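Local coordinates for protein AlyGC (Glaciecola chathamensis, PDB 5GKD) that probably depolymerises alginate by lytic cleavage, as a calcium-binding member of polysaccharide lyase family 6, at residues V128-H139 against S159-Y170. Sequence-based numbering, arbitrary orientation.
Sequences VYGRHNRFDHNH and SQQNHHRIDHNY. With PO4 (phosphate ion), chain G.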
# COMPACT_ATOMS: atom_id res chain seq x y z
N VAL A 128 -17.61 26.06 -6.39
CA VAL A 128 -18.34 27.19 -6.95
C VAL A 128 -17.35 28.13 -7.62
O VAL A 128 -16.33 28.50 -7.02
CB VAL A 128 -19.15 27.93 -5.86
CG1 VAL A 128 -20.21 28.81 -6.51
CG2 VAL A 128 -19.81 26.94 -4.94
N TYR A 129 -17.64 28.53 -8.85
CA TYR A 129 -16.89 29.57 -9.56
C TYR A 129 -17.87 30.65 -10.03
O TYR A 129 -19.07 30.56 -9.80
CB TYR A 129 -16.13 29.00 -10.77
CG TYR A 129 -15.19 27.85 -10.45
CD1 TYR A 129 -15.67 26.56 -10.24
CD2 TYR A 129 -13.83 28.06 -10.36
CE1 TYR A 129 -14.80 25.53 -9.95
CE2 TYR A 129 -12.97 27.03 -10.08
CZ TYR A 129 -13.45 25.77 -9.87
OH TYR A 129 -12.58 24.76 -9.58
N GLY A 130 -17.34 31.67 -10.70
CA GLY A 130 -18.24 32.66 -11.27
C GLY A 130 -18.83 33.57 -10.21
O GLY A 130 -18.24 33.81 -9.15
N ARG A 131 -20.03 34.08 -10.50
CA ARG A 131 -20.67 35.07 -9.64
C ARG A 131 -22.17 34.83 -9.57
O ARG A 131 -22.79 34.35 -10.52
CB ARG A 131 -20.43 36.51 -10.15
CG ARG A 131 -19.00 36.99 -10.01
CD ARG A 131 -18.84 38.46 -10.41
NE ARG A 131 -17.45 38.89 -10.24
CZ ARG A 131 -16.93 40.00 -10.76
NH1 ARG A 131 -17.68 40.82 -11.50
NH2 ARG A 131 -15.66 40.29 -10.56
N HIS A 132 -22.75 35.20 -8.43
CA HIS A 132 -24.20 35.19 -8.22
C HIS A 132 -24.81 33.80 -8.40
O HIS A 132 -25.93 33.66 -8.88
CB HIS A 132 -24.88 36.19 -9.14
CG HIS A 132 -24.42 37.60 -8.92
ND1 HIS A 132 -24.73 38.31 -7.78
CD2 HIS A 132 -23.63 38.41 -9.67
CE1 HIS A 132 -24.17 39.50 -7.85
NE2 HIS A 132 -23.48 39.58 -8.98
N ASN A 133 -24.09 32.77 -7.98
CA ASN A 133 -24.65 31.44 -7.93
C ASN A 133 -25.31 31.16 -6.58
O ASN A 133 -25.09 31.86 -5.59
CB ASN A 133 -23.57 30.41 -8.25
CG ASN A 133 -23.12 30.52 -9.69
OD1 ASN A 133 -23.93 30.78 -10.57
ND2 ASN A 133 -21.82 30.34 -9.94
N ARG A 134 -26.11 30.09 -6.55
CA ARG A 134 -26.78 29.67 -5.34
C ARG A 134 -26.70 28.16 -5.20
O ARG A 134 -26.93 27.42 -6.17
CB ARG A 134 -28.25 30.12 -5.33
CG ARG A 134 -28.94 29.84 -4.00
CD ARG A 134 -30.35 30.41 -3.96
NE ARG A 134 -31.05 29.96 -2.78
CZ ARG A 134 -32.36 30.03 -2.62
NH1 ARG A 134 -33.12 30.56 -3.57
NH2 ARG A 134 -32.92 29.58 -1.50
N PHE A 135 -26.37 27.70 -4.00
CA PHE A 135 -26.36 26.28 -3.67
C PHE A 135 -27.21 26.09 -2.41
O PHE A 135 -26.75 26.40 -1.30
CB PHE A 135 -24.92 25.80 -3.49
CG PHE A 135 -24.78 24.34 -3.24
CD1 PHE A 135 -24.65 23.45 -4.30
CD2 PHE A 135 -24.74 23.84 -1.95
CE1 PHE A 135 -24.52 22.08 -4.08
CE2 PHE A 135 -24.59 22.49 -1.71
CZ PHE A 135 -24.48 21.61 -2.78
N ASP A 136 -28.43 25.59 -2.58
CA ASP A 136 -29.43 25.61 -1.51
C ASP A 136 -30.25 24.33 -1.46
O ASP A 136 -30.45 23.65 -2.47
CB ASP A 136 -30.38 26.80 -1.67
CG ASP A 136 -31.28 26.63 -2.88
OD1 ASP A 136 -30.83 26.98 -3.98
OD2 ASP A 136 -32.41 26.13 -2.74
N HIS A 137 -30.74 24.01 -0.25
CA HIS A 137 -31.61 22.86 -0.01
C HIS A 137 -30.99 21.57 -0.56
O HIS A 137 -31.67 20.69 -1.07
CB HIS A 137 -33.02 23.08 -0.58
CG HIS A 137 -33.77 24.20 0.09
ND1 HIS A 137 -33.68 25.52 -0.33
CD2 HIS A 137 -34.60 24.20 1.16
CE1 HIS A 137 -34.42 26.28 0.45
NE2 HIS A 137 -35.00 25.51 1.36
N ASN A 138 -29.67 21.45 -0.43
CA ASN A 138 -28.98 20.23 -0.83
C ASN A 138 -28.64 19.38 0.39
O ASN A 138 -28.82 19.78 1.55
CB ASN A 138 -27.73 20.59 -1.65
CG ASN A 138 -28.08 21.34 -2.91
OD1 ASN A 138 -28.77 20.81 -3.78
ND2 ASN A 138 -27.61 22.58 -3.01
N HIS A 139 -28.14 18.17 0.12
CA HIS A 139 -27.98 17.14 1.15
C HIS A 139 -26.68 16.39 0.84
O HIS A 139 -26.65 15.55 -0.06
CB HIS A 139 -29.20 16.23 1.15
CG HIS A 139 -29.14 15.06 2.09
ND1 HIS A 139 -30.20 14.71 2.90
CD2 HIS A 139 -28.18 14.12 2.30
CE1 HIS A 139 -29.89 13.63 3.59
NE2 HIS A 139 -28.67 13.25 3.24
N SER A 159 -14.35 35.11 -10.62
CA SER A 159 -14.92 34.33 -9.53
C SER A 159 -14.87 35.05 -8.19
O SER A 159 -15.45 34.56 -7.21
CB SER A 159 -14.20 32.98 -9.43
OG SER A 159 -14.52 32.15 -10.53
N GLN A 160 -14.20 36.20 -8.12
CA GLN A 160 -14.18 37.02 -6.92
C GLN A 160 -15.41 37.92 -6.90
O GLN A 160 -16.16 37.98 -7.87
CB GLN A 160 -12.88 37.82 -6.87
CG GLN A 160 -11.65 36.93 -6.79
CD GLN A 160 -10.40 37.65 -7.24
OE1 GLN A 160 -10.40 38.86 -7.43
NE2 GLN A 160 -9.33 36.91 -7.45
N GLN A 161 -15.63 38.59 -5.78
CA GLN A 161 -16.80 39.46 -5.59
C GLN A 161 -18.07 38.79 -6.10
O GLN A 161 -18.82 39.33 -6.91
CB GLN A 161 -16.58 40.81 -6.29
CG GLN A 161 -15.30 41.49 -5.88
CD GLN A 161 -15.11 42.83 -6.52
OE1 GLN A 161 -15.93 43.72 -6.34
NE2 GLN A 161 -14.03 42.99 -7.28
N ASN A 162 -18.30 37.57 -5.61
CA ASN A 162 -19.29 36.71 -6.23
C ASN A 162 -20.69 36.89 -5.67
O ASN A 162 -21.66 36.69 -6.39
CB ASN A 162 -18.88 35.24 -6.09
CG ASN A 162 -18.39 34.89 -4.67
OD1 ASN A 162 -19.17 34.84 -3.72
ND2 ASN A 162 -17.08 34.63 -4.53
N HIS A 163 -20.82 37.24 -4.39
CA HIS A 163 -22.13 37.27 -3.73
C HIS A 163 -22.85 35.93 -3.82
O HIS A 163 -24.08 35.89 -3.84
CB HIS A 163 -23.02 38.40 -4.28
CG HIS A 163 -22.46 39.76 -4.05
ND1 HIS A 163 -22.60 40.42 -2.85
CD2 HIS A 163 -21.69 40.55 -4.83
CE1 HIS A 163 -21.97 41.59 -2.92
NE2 HIS A 163 -21.42 41.69 -4.11
N HIS A 164 -22.09 34.84 -3.88
CA HIS A 164 -22.69 33.52 -3.87
C HIS A 164 -23.52 33.33 -2.61
O HIS A 164 -23.19 33.88 -1.55
CB HIS A 164 -21.62 32.42 -3.95
CG HIS A 164 -20.91 32.34 -5.26
ND1 HIS A 164 -21.53 32.52 -6.47
CD2 HIS A 164 -19.61 32.07 -5.55
CE1 HIS A 164 -20.66 32.37 -7.45
NE2 HIS A 164 -19.48 32.11 -6.92
N ARG A 165 -24.59 32.57 -2.72
CA ARG A 165 -25.48 32.28 -1.60
C ARG A 165 -25.52 30.78 -1.34
O ARG A 165 -25.86 29.99 -2.23
CB ARG A 165 -26.88 32.83 -1.87
CG ARG A 165 -27.83 32.59 -0.72
CD ARG A 165 -29.23 33.15 -0.95
NE ARG A 165 -30.08 32.82 0.19
CZ ARG A 165 -31.41 32.81 0.18
NH1 ARG A 165 -32.08 33.11 -0.93
NH2 ARG A 165 -32.05 32.48 1.28
N ILE A 166 -25.18 30.38 -0.11
CA ILE A 166 -25.14 28.98 0.29
C ILE A 166 -26.06 28.83 1.49
O ILE A 166 -25.72 29.25 2.60
CB ILE A 166 -23.71 28.53 0.61
CG1 ILE A 166 -22.80 28.77 -0.60
CG2 ILE A 166 -23.70 27.08 1.11
CD1 ILE A 166 -21.32 28.70 -0.32
N ASP A 167 -27.24 28.25 1.28
CA ASP A 167 -28.27 28.37 2.30
C ASP A 167 -29.12 27.11 2.37
O ASP A 167 -29.31 26.41 1.38
CB ASP A 167 -29.18 29.58 2.04
CG ASP A 167 -30.02 29.43 0.78
OD1 ASP A 167 -29.51 29.75 -0.30
OD2 ASP A 167 -31.19 29.01 0.87
N HIS A 168 -29.63 26.84 3.58
CA HIS A 168 -30.59 25.77 3.82
C HIS A 168 -30.07 24.40 3.40
O HIS A 168 -30.85 23.54 3.02
CB HIS A 168 -31.92 26.06 3.12
CG HIS A 168 -32.62 27.26 3.65
ND1 HIS A 168 -32.50 28.51 3.07
CD2 HIS A 168 -33.44 27.42 4.71
CE1 HIS A 168 -33.23 29.37 3.74
NE2 HIS A 168 -33.81 28.74 4.75
N ASN A 169 -28.77 24.19 3.44
CA ASN A 169 -28.21 22.89 3.09
C ASN A 169 -28.08 22.03 4.33
O ASN A 169 -27.89 22.52 5.45
CB ASN A 169 -26.86 23.04 2.42
CG ASN A 169 -26.95 23.77 1.10
OD1 ASN A 169 -27.53 23.25 0.15
ND2 ASN A 169 -26.40 24.98 1.04
N TYR A 170 -28.24 20.72 4.14
CA TYR A 170 -27.93 19.74 5.18
C TYR A 170 -26.53 19.23 4.91
O TYR A 170 -26.31 18.48 3.96
CB TYR A 170 -28.94 18.60 5.20
CG TYR A 170 -28.62 17.50 6.22
CD1 TYR A 170 -28.58 17.77 7.58
CD2 TYR A 170 -28.38 16.20 5.79
CE1 TYR A 170 -28.30 16.76 8.50
CE2 TYR A 170 -28.11 15.19 6.69
CZ TYR A 170 -28.05 15.48 8.05
OH TYR A 170 -27.77 14.47 8.93
P PO4 G . -8.80 24.28 -10.05
O1 PO4 G . -9.80 25.38 -9.79
O2 PO4 G . -8.70 23.94 -11.52
O3 PO4 G . -9.24 23.07 -9.26
O4 PO4 G . -7.43 24.72 -9.59
O HOH W 1 -26.35 37.15 -5.98
O HOH W 2 -26.16 34.45 -5.47
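D167 OD2 accepts two hydrogen bonds: R134 NH2 reaches it across the strands on the syn side at 3.0 Å, and H168 ND1 takes its anti lone pair at 2.6 Å. The strands, 134-136 and 165-167, belong to successive coils of a right-handed parallel beta-helix, the pectate-lyase-like fold; their axes lie 4.8 Å apart and diverge by only 2°. R134 NE also donates to D167 OD1 (2.9 Å), making the grip side-on and two-pronged. With CG anti to the backbone N (chi1 -173°) and the chain extended to NE, the R134 guanidinium lies flat on that of R165, centres 4.1 Å apart. The like charges are probably offset by D167, by D136 OD1, 3.2 Å from R134 NE but well out of the guanidinium plane, and by E202, which is salt-bridged to R165. Cutting R134 back to an alanine is likely to leave the D167 carboxylate without its cross-strand cation and to take away the guanidinium stacked on R165. Beyond D167, the H137 and H168 rings are nearly parallel but slid apart, so H168 CB, rather than the H168 ring, sits over the H137 face. Inside the coil, N169 bridges the turn: ND2 donates to F135 O and OD1 accepts from N138 N. At the other end, H164 ND1 accepts from N133 N in the ring plane (3.0 Å), while V128 CG1 covers one ring face, 3.5 Å from the H164 centroid.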